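Local structure of glycosyl hydrolase (Streptomyces cattleya, 7LR8) at residues A79-A84 and R142-G147; F16-T21 and D51-F56; G190-H195 and G218-V223. The protein probably hydrolyses the beta-1,4 bond between mannose and N-acetylglucosamine of the N-glycan core, as a glycoside hydrolase of family GH5. The protein carries 1 engineered substitution. All blocks are in the same frame, centred on the assembly; numbering follows the deposited sequence. Where two conformers were deposited one is given.

Contact 1: residues A79-A84 and R142-G147; sequences ALTDAA and RPNFLG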
loop_
_atom_site.group_PDB
_atom_site.type_symbol
_atom_site.label_atom_id
_atom_site.label_comp_id
_atom_site.label_asym_id
_atom_site.label_seq_id
_atom_site.Cartn_x
_atom_site.Cartn_y
_atom_site.Cartn_z
ATOM N N ALA B 79 18.775 2.500 -15.120
ATOM C CA ALA B 79 19.489 3.775 -15.172
ATOM C C ALA B 79 20.253 4.021 -13.880
ATOM O O ALA B 79 21.387 4.522 -13.907
ATOM C CB ALA B 79 18.511 4.920 -15.442
ATOM N N LEU B 80 19.655 3.671 -12.747
ATOM C CA LEU B 80 20.372 3.749 -11.481
ATOM C C LEU B 80 21.572 2.816 -11.483
ATOM O O LEU B 80 22.650 3.174 -10.996
ATOM C CB LEU B 80 19.421 3.411 -10.334
ATOM C CG LEU B 80 19.875 3.631 -8.892
ATOM C CD1 LEU B 80 18.627 3.674 -8.017
ATOM C CD2 LEU B 80 20.825 2.551 -8.403
ATOM N N THR B 81 21.399 1.607 -12.016
ATOM C CA THR B 81 22.498 0.650 -12.024
ATOM C C THR B 81 23.638 1.142 -12.908
ATOM O O THR B 81 24.822 0.976 -12.570
ATOM C CB THR B 81 21.965 -0.717 -12.482
ATOM O OG1 THR B 81 20.955 -1.152 -11.557
ATOM C CG2 THR B 81 23.085 -1.745 -12.518
ATOM N N ASP B 82 23.306 1.795 -14.024
ATOM C CA ASP B 82 24.341 2.345 -14.885
ATOM C C ASP B 82 25.052 3.512 -14.212
ATOM O O ASP B 82 26.279 3.637 -14.310
ATOM C CB ASP B 82 23.740 2.789 -16.217
ATOM C CG ASP B 82 23.358 1.624 -17.105
ATOM O OD1 ASP B 82 23.863 0.505 -16.875
ATOM O OD2 ASP B 82 22.543 1.841 -18.028
ATOM N N ALA B 83 24.299 4.384 -13.534
ATOM C CA ALA B 83 24.940 5.488 -12.821
ATOM C C ALA B 83 25.902 4.960 -11.764
ATOM O O ALA B 83 26.992 5.520 -11.556
ATOM C CB ALA B 83 23.876 6.394 -12.188
ATOM N N ALA B 84 25.533 3.861 -11.106
ATOM C CA ALA B 84 26.425 3.266 -10.118
ATOM C C ALA B 84 27.670 2.693 -10.781
ATOM O O ALA B 84 28.789 2.957 -10.335
ATOM C CB ALA B 84 25.682 2.189 -9.324
ATOM N N ARG B 142 24.357 -5.859 -17.508
ATOM C CA ARG B 142 25.176 -4.856 -16.822
ATOM C C ARG B 142 26.338 -5.539 -16.120
ATOM O O ARG B 142 26.103 -6.323 -15.187
ATOM C CB ARG B 142 24.350 -4.088 -15.799
ATOM C CG ARG B 142 23.864 -2.734 -16.252
ATOM C CD ARG B 142 22.817 -2.874 -17.315
ATOM N NE ARG B 142 22.347 -1.583 -17.815
ATOM C CZ ARG B 142 21.268 -1.425 -18.578
ATOM N NH1 ARG B 142 20.558 -2.482 -18.970
ATOM N NH2 ARG B 142 20.902 -0.214 -18.969
ATOM N N PRO B 143 27.589 -5.275 -16.502
ATOM C CA PRO B 143 28.711 -5.952 -15.832
ATOM C C PRO B 143 28.806 -5.645 -14.349
ATOM O O PRO B 143 29.380 -6.451 -13.603
ATOM C CB PRO B 143 29.942 -5.443 -16.594
ATOM C CG PRO B 143 29.485 -4.210 -17.305
ATOM C CD PRO B 143 28.036 -4.409 -17.606
ATOM N N ASN B 144 28.240 -4.533 -13.885
ATOM C CA ASN B 144 28.330 -4.191 -12.472
ATOM C C ASN B 144 27.136 -4.695 -11.668
ATOM O O ASN B 144 27.064 -4.430 -10.465
ATOM C CB ASN B 144 28.458 -2.676 -12.298
ATOM C CG ASN B 144 27.176 -1.952 -12.626
ATOM O OD1 ASN B 144 26.571 -2.175 -13.680
ATOM N ND2 ASN B 144 26.717 -1.115 -11.699
ATOM N N PHE B 145 26.204 -5.406 -12.292
ATOM C CA PHE B 145 25.092 -6.018 -11.569
ATOM C C PHE B 145 25.590 -7.258 -10.833
ATOM O O PHE B 145 26.016 -8.236 -11.459
ATOM C CB PHE B 145 23.968 -6.361 -12.549
ATOM C CG PHE B 145 22.821 -7.120 -11.949
ATOM C CD1 PHE B 145 22.118 -6.619 -10.857
ATOM C CD2 PHE B 145 22.410 -8.322 -12.510
ATOM C CE1 PHE B 145 21.033 -7.318 -10.329
ATOM C CE2 PHE B 145 21.331 -9.028 -11.979
ATOM C CZ PHE B 145 20.637 -8.525 -10.896
ATOM N N LEU B 146 25.538 -7.210 -9.505
ATOM C CA LEU B 146 26.002 -8.323 -8.685
ATOM C C LEU B 146 25.005 -9.468 -8.704
ATOM O O LEU B 146 25.389 -10.633 -8.841
ATOM C CB LEU B 146 26.228 -7.863 -7.242
ATOM C CG LEU B 146 27.374 -6.907 -6.942
ATOM C CD1 LEU B 146 27.231 -6.368 -5.519
ATOM C CD2 LEU B 146 28.694 -7.626 -7.126
ATOM N N GLY B 147 23.726 -9.155 -8.541
ATOM C CA GLY B 147 22.692 -10.161 -8.453
ATOM C C GLY B 147 21.560 -9.627 -7.601
ATOM O O GLY B 147 21.519 -8.443 -7.275
#
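Arg142 and Asp82 form a two-pronged salt bridge, NE going to OD1 and NH2 to OD2, so each carboxylate oxygen receives its own N-H. NE lies 2.7 Å from Asp82 OD1 and NH2 lies 2.8 Å from Asp82 OD2. Both bonds are nearly straight, and the oxygens sit at the guanidinium edge in its plane. Each nitrogen meets the syn side of its oxygen but somewhat out of the carboxylate plane, because the two flat groups are turned 24° apart. The arginine chain reaches the helix by bending at chi2 (70°), which lays CG alongside Thr81, 3.9 Å from its CG2. A methionine in place of Arg142 would probably leave the carboxylate of Asp82 without its charged mate and the helix joined to the turn mainly by Asn144.

That asparagine supplies the second polar link: ND2 donates to the carbonyl O of Thr81 at 3.0 Å, tilted from the carbonyl plane, and also bonds Leu89 O. Two acceptors thus fix the rotation of the buried amide. Its OD1 lies 3.7 Å from Thr81 CG2, the methyl being turned to the asparagine while OG1 bonds back to Leu77 O within the helix. In the (beta/alpha)8 barrel of this family, helix 71-86 packs outside the sheet, and here it meets the lead-in to strand 145-152, at the end of the barrel away from the sugar site. A type I turn from Arg142 to Phe145 presents both side chains, closed by Phe145 N to Arg142 O at 3.0 Å. Pro143 suits its second position, where a phi near -60° is favoured and the proline ring imposes one. Beyond the turn, backbone bonds of Asn144 and Leu146 to Val91 align it with strand 90-94, while Leu139 of helix 122-139 touches both Thr81 and Phe145.

Contact 2: residues F16-T21 and D51-F56; sequences FGVNYT and DHVRVF
Gly17 and His52 form a tightly packed end of this contact: the glycine CA sits over one face of the imidazole, a CH-pi contact of 3.5 Å from CA to the ring centroid. A beta carbon on Gly17 would run into His52 NE2, so only glycine fits beneath the ring. The imidazole is fixed at both nitrogens, ND1 donating to Asp51 OD1 at 2.9 Å and NE2 bonding Thr302 OG1. Asp51 in turn receives Phe16 N on OD2 and returns its own N-H to Phe16 O at 2.7 Å, while Arg15 and Arg347 share its charge. On the opposite face of the sheet Val18 CG2 meets Val53 CG1 at 3.9 Å, branched residues well suited to a strand.

These are strands 15-19 and 52-55, the first two of the (beta/alpha)8 barrel, parallel neighbours joined through helix 35-46 as a beta-alpha-beta crossover. Arg54 N to Val18 O and Tyr20 N to Arg54 O carry the ladder toward the C-terminal end, where the sugar lies. There Asn19 and Arg54 run side by side, and NH1 donates to Asn19 OD1 at 2.8 Å, with amide and guanidinium planes 80° apart. With CG anti to the backbone N (chi1 166°), the extended arginine comes within about 5 Å of the bound mannose, nearest atoms of side chain and sugar; Asp94 meets its NE, Glu268 shares NH1 and Asn152 bonds NH2, and Phe56 CZ lies over the guanidinium face. Past this point the strands spread. Val55 CG1 lies 4.2 Å from Tyr20 CB, at the edge of the tyrosine ring, and a water takes the place of a direct backbone bond, donating to Tyr20 O at 2.8 Å and accepting from Phe56 N.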
loop_
_atom_site.group_PDB
_atom_site.type_symbol
_atom_site.label_atom_id
_atom_site.label_comp_id
_atom_site.label_asym_id
_atom_site.label_seq_id
_atom_site.Cartn_x
_atom_site.Cartn_y
_atom_site.Cartn_z
ATOM N N PHE B 16 33.430 -3.349 0.293
ATOM C CA PHE B 16 32.903 -2.281 1.132
ATOM C C PHE B 16 31.848 -1.508 0.356
ATOM O O PHE B 16 32.082 -1.108 -0.787
ATOM C CB PHE B 16 34.047 -1.360 1.594
ATOM C CG PHE B 16 35.094 -2.065 2.416
ATOM C CD1 PHE B 16 34.910 -2.243 3.778
ATOM C CD2 PHE B 16 36.251 -2.572 1.827
ATOM C CE1 PHE B 16 35.864 -2.897 4.548
ATOM C CE2 PHE B 16 37.199 -3.232 2.586
ATOM C CZ PHE B 16 37.006 -3.390 3.955
ATOM N N GLY B 17 30.691 -1.297 0.971
ATOM C CA GLY B 17 29.617 -0.631 0.273
ATOM C C GLY B 17 28.619 -0.040 1.237
ATOM O O GLY B 17 28.836 -0.028 2.451
ATOM N N VAL B 18 27.535 0.495 0.675
ATOM C CA VAL B 18 26.485 1.111 1.482
ATOM C C VAL B 18 25.125 0.670 0.976
ATOM O O VAL B 18 24.942 0.362 -0.206
ATOM C CB VAL B 18 26.553 2.654 1.495
ATOM C CG1 VAL B 18 27.805 3.124 2.196
ATOM C CG2 VAL B 18 26.489 3.213 0.083
ATOM N N ASN B 19 24.168 0.628 1.899
ATOM C CA ASN B 19 22.757 0.570 1.542
ATOM C C ASN B 19 22.313 1.960 1.114
ATOM O O ASN B 19 22.415 2.905 1.901
ATOM C CB ASN B 19 21.942 0.071 2.732
ATOM C CG ASN B 19 22.261 -1.361 3.069
ATOM O OD1 ASN B 19 21.724 -2.271 2.456
ATOM N ND2 ASN B 19 23.171 -1.572 4.017
ATOM N N TYR B 20 21.808 2.083 -0.117
ATOM C CA TYR B 20 21.567 3.389 -0.726
ATOM C C TYR B 20 20.180 3.899 -0.339
ATOM O O TYR B 20 19.162 3.329 -0.755
ATOM C CB TYR B 20 21.729 3.309 -2.243
ATOM C CG TYR B 20 21.335 4.581 -2.962
ATOM C CD1 TYR B 20 21.685 5.839 -2.447
ATOM C CD2 TYR B 20 20.614 4.530 -4.154
ATOM C CE1 TYR B 20 21.303 7.005 -3.095
ATOM C CE2 TYR B 20 20.231 5.688 -4.812
ATOM C CZ TYR B 20 20.579 6.922 -4.277
ATOM O OH TYR B 20 20.199 8.072 -4.937
ATOM N N THR B 21 20.149 4.968 0.475
ATOM C CA THR B 21 18.920 5.688 0.800
ATOM C C THR B 21 18.900 7.004 0.028
ATOM O O THR B 21 19.624 7.944 0.388
ATOM C CB THR B 21 18.817 5.954 2.307
ATOM O OG1 THR B 21 20.093 6.359 2.817
ATOM C CG2 THR B 21 18.360 4.710 3.068
ATOM N N ASP B 51 32.811 0.280 -2.974
ATOM C CA ASP B 51 32.805 -0.435 -4.241
ATOM C C ASP B 51 31.464 -1.046 -4.622
ATOM O O ASP B 51 31.383 -1.663 -5.687
ATOM C CB ASP B 51 33.876 -1.539 -4.245
ATOM C CG ASP B 51 33.677 -2.562 -3.140
ATOM O OD1 ASP B 51 32.656 -3.291 -3.182
ATOM O OD2 ASP B 51 34.551 -2.640 -2.241
ATOM N N HIS B 52 30.414 -0.904 -3.806
ATOM C CA HIS B 52 29.106 -1.411 -4.209
ATOM C C HIS B 52 28.029 -0.657 -3.446
ATOM O O HIS B 52 28.301 0.020 -2.447
ATOM C CB HIS B 52 28.958 -2.927 -3.968
ATOM C CG HIS B 52 28.973 -3.313 -2.524
ATOM N ND1 HIS B 52 30.139 -3.575 -1.835
ATOM C CD2 HIS B 52 27.965 -3.448 -1.624
ATOM C CE1 HIS B 52 29.849 -3.879 -0.580
ATOM N NE2 HIS B 52 28.539 -3.797 -0.423
ATOM N N VAL B 53 26.804 -0.768 -3.951
ATOM C CA VAL B 53 25.615 -0.291 -3.262
ATOM C C VAL B 53 24.590 -1.410 -3.272
ATOM O O VAL B 53 24.555 -2.244 -4.186
ATOM C CB VAL B 53 25.011 0.981 -3.908
ATOM C CG1 VAL B 53 25.910 2.186 -3.657
ATOM C CG2 VAL B 53 24.806 0.783 -5.393
ATOM N N ARG B 54 23.764 -1.433 -2.232
ATOM C CA ARG B 54 22.569 -2.266 -2.166
ATOM C C ARG B 54 21.380 -1.338 -2.345
ATOM O O ARG B 54 21.296 -0.320 -1.652
ATOM C CB ARG B 54 22.509 -2.999 -0.819
ATOM C CG ARG B 54 21.165 -3.633 -0.458
ATOM C CD ARG B 54 21.406 -4.792 0.519
ATOM N NE ARG B 54 20.170 -5.417 0.998
ATOM C CZ ARG B 54 19.654 -5.264 2.221
ATOM N NH1 ARG B 54 20.265 -4.506 3.133
ATOM N NH2 ARG B 54 18.543 -5.904 2.547
ATOM N N VAL B 55 20.503 -1.645 -3.316
ATOM C CA VAL B 55 19.455 -0.715 -3.721
ATOM C C VAL B 55 18.073 -1.369 -3.640
ATOM O O VAL B 55 17.918 -2.590 -3.733
ATOM C CB VAL B 55 19.692 -0.144 -5.136
ATOM C CG1 VAL B 55 21.094 0.457 -5.238
ATOM C CG2 VAL B 55 19.496 -1.204 -6.192
ATOM N N PHE B 56 17.060 -0.521 -3.498
ATOM C CA PHE B 56 15.726 -0.964 -3.090
ATOM C C PHE B 56 14.602 -0.440 -3.972
ATOM O O PHE B 56 14.137 0.700 -3.782
ATOM C CB PHE B 56 15.470 -0.559 -1.644
ATOM C CG PHE B 56 16.478 -1.107 -0.689
ATOM C CD1 PHE B 56 16.344 -2.399 -0.193
ATOM C CD2 PHE B 56 17.554 -0.331 -0.275
ATOM C CE1 PHE B 56 17.274 -2.906 0.698
ATOM C CE2 PHE B 56 18.492 -0.851 0.609
ATOM C CZ PHE B 56 18.337 -2.146 1.090
HETATM O O HOH W 1 18.146 2.214 -3.150
#

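Contact 3: residues G190-H195 and G218-V223; sequences GRLHLH and GAVTAV
The two backbones come together at Leu194 and Gly218, whose CA atoms are 4.1 Å apart, and a single direct hydrogen bond joins them, Ala219 N to His193 O at 2.9 Å. Gly218 takes a positive phi (83°), and a beta carbon there would press on Leu194, so glycine suits both its backbone and its neighbour. Farther along, waters replace the ladder: one accepts from His195 N and donates to Val220 O at 2.8 Å, another accepts from Ala222 N and donates to His195 O.

Apolar side chains fill in around these links. Leu192 swings its CG anti to the backbone N (chi1 -175°), which brings CD1 against Ala219 CB at 3.6 Å and Val220 CG1 at 3.9 Å, the leucine and valine crossing at about a right angle. Leu194 reaches on to Ala222, CD1 to CB at 3.7 Å; the small alanine leaves room for the leucine methyl.

In the (beta/alpha)8 barrel this is the seam between strands 194-196 and 221-225, the fifth and sixth, which closes the cylinder loosely and through water. On one side Leu194 bonds through its backbone to Met148 and Val150 of strand 145-152; on the other Thr221 bonds to Trp265 of strand 264-269, with helices 170-187 and 240-253 packed outside.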
loop_
_atom_site.group_PDB
_atom_site.type_symbol
_atom_site.label_atom_id
_atom_site.label_comp_id
_atom_site.label_asym_id
_atom_site.label_seq_id
_atom_site.Cartn_x
_atom_site.Cartn_y
_atom_site.Cartn_z
ATOM N N GLY B 190 24.164 -17.283 -13.263
ATOM C CA GLY B 190 25.546 -17.148 -12.868
ATOM C C GLY B 190 25.846 -15.977 -11.959
ATOM O O GLY B 190 26.992 -15.842 -11.521
ATOM N N ARG B 191 24.855 -15.145 -11.645
ATOM C CA ARG B 191 25.076 -13.999 -10.779
ATOM C C ARG B 191 24.840 -14.396 -9.320
ATOM O O ARG B 191 24.474 -15.532 -9.004
ATOM C CB ARG B 191 24.186 -12.834 -11.211
ATOM C CG ARG B 191 24.899 -11.751 -12.025
ATOM C CD ARG B 191 25.755 -12.339 -13.140
ATOM N NE ARG B 191 24.962 -13.049 -14.136
ATOM C CZ ARG B 191 24.477 -12.493 -15.241
ATOM N NH1 ARG B 191 23.773 -13.220 -16.106
ATOM N NH2 ARG B 191 24.696 -11.207 -15.483
ATOM N N LEU B 192 25.058 -13.442 -8.415
ATOM C CA LEU B 192 25.096 -13.704 -6.974
ATOM C C LEU B 192 23.702 -13.498 -6.399
ATOM O O LEU B 192 23.315 -12.373 -6.083
ATOM C CB LEU B 192 26.112 -12.788 -6.299
ATOM C CG LEU B 192 26.372 -12.989 -4.803
ATOM C CD1 LEU B 192 27.201 -14.243 -4.613
ATOM C CD2 LEU B 192 27.069 -11.776 -4.173
ATOM N N HIS B 193 22.940 -14.581 -6.256
ATOM C CA HIS B 193 21.558 -14.502 -5.794
ATOM C C HIS B 193 21.454 -15.116 -4.407
ATOM O O HIS B 193 21.902 -16.250 -4.186
ATOM C CB HIS B 193 20.598 -15.198 -6.766
ATOM C CG HIS B 193 20.722 -14.702 -8.171
ATOM N ND1 HIS B 193 20.630 -13.362 -8.494
ATOM C CD2 HIS B 193 20.961 -15.358 -9.334
ATOM C CE1 HIS B 193 20.790 -13.221 -9.801
ATOM N NE2 HIS B 193 21.001 -14.415 -10.331
ATOM N N LEU B 194 20.853 -14.370 -3.487
ATOM C CA LEU B 194 20.791 -14.744 -2.085
ATOM C C LEU B 194 19.477 -14.243 -1.499
ATOM O O LEU B 194 18.696 -13.546 -2.155
ATOM C CB LEU B 194 21.968 -14.144 -1.305
ATOM C CG LEU B 194 21.973 -12.611 -1.289
ATOM C CD1 LEU B 194 22.384 -12.082 0.078
ATOM C CD2 LEU B 194 22.910 -12.030 -2.361
ATOM N N HIS B 195 19.260 -14.564 -0.231
ATOM C CA HIS B 195 18.172 -13.991 0.542
ATOM C C HIS B 195 18.772 -13.472 1.839
ATOM O O HIS B 195 19.874 -13.866 2.227
ATOM C CB HIS B 195 17.054 -15.023 0.794
ATOM C CG HIS B 195 17.435 -16.104 1.756
ATOM N ND1 HIS B 195 17.020 -16.107 3.070
ATOM C CD2 HIS B 195 18.190 -17.215 1.595
ATOM C CE1 HIS B 195 17.506 -17.172 3.680
ATOM N NE2 HIS B 195 18.216 -17.864 2.806
ATOM N N GLY B 218 20.653 -20.042 -1.236
ATOM C CA GLY B 218 21.261 -18.849 -1.795
ATOM C C GLY B 218 22.786 -18.903 -1.731
ATOM O O GLY B 218 23.387 -19.757 -1.084
ATOM N N ALA B 219 23.420 -17.948 -2.418
ATOM C CA ALA B 219 24.844 -18.059 -2.746
ATOM C C ALA B 219 25.767 -17.764 -1.563
ATOM O O ALA B 219 26.856 -18.347 -1.473
ATOM C CB ALA B 219 25.182 -17.110 -3.896
ATOM N N VAL B 220 25.388 -16.836 -0.693
ATOM C CA VAL B 220 26.186 -16.452 0.469
ATOM C C VAL B 220 25.209 -16.222 1.613
ATOM O O VAL B 220 24.011 -16.036 1.400
ATOM C CB VAL B 220 27.044 -15.184 0.213
ATOM C CG1 VAL B 220 27.970 -15.375 -0.993
ATOM C CG2 VAL B 220 26.161 -13.961 0.010
ATOM N N THR B 221 25.723 -16.250 2.845
ATOM C CA THR B 221 24.881 -15.956 4.001
ATOM C C THR B 221 24.880 -14.454 4.247
ATOM O O THR B 221 25.948 -13.841 4.351
ATOM C CB THR B 221 25.382 -16.674 5.255
ATOM O OG1 THR B 221 25.512 -18.072 4.991
ATOM C CG2 THR B 221 24.417 -16.465 6.412
ATOM N N ALA B 222 23.694 -13.861 4.351
ATOM C CA ALA B 222 23.582 -12.443 4.651
ATOM C C ALA B 222 23.171 -12.268 6.105
ATOM O O ALA B 222 22.232 -12.921 6.568
ATOM C CB ALA B 222 22.576 -11.762 3.724
ATOM N N VAL B 223 23.889 -11.414 6.828
ATOM C CA VAL B 223 23.513 -11.053 8.192
ATOM C C VAL B 223 23.359 -9.540 8.273
ATOM O O VAL B 223 24.067 -8.779 7.596
ATOM C CB VAL B 223 24.536 -11.550 9.240
ATOM C CG1 VAL B 223 24.538 -13.079 9.293
ATOM C CG2 VAL B 223 25.921 -11.020 8.930
HETATM O O HOH W 2 21.278 -15.633 3.888
HETATM O O HOH W 3 21.335 -16.512 0.887
#

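From the N terminus, contact 2 comes first, closing a loop that contains helix 35-46 and pairing the first two barrel strands. Contact 1 follows, spanning residues 85-141 to bring helix 71-86 against the start of strand 145-152. Contact 3 closes the loop 196-217 and joins the fifth strand to the sixth. The three follow in series, none nesting or crossing. Contacts 1 and 2 pack together, Leu80 CD2 lying 3.8 Å from Val55 CG1. Contacts 1 and 3 meet along adjoining strands, where Leu146 O and Leu192 N, 2.9 Å apart, probably form a hydrogen bond. Contacts 2 and 3 do not touch, their nearest atoms being about 7 Å apart, but all belong to one barrel.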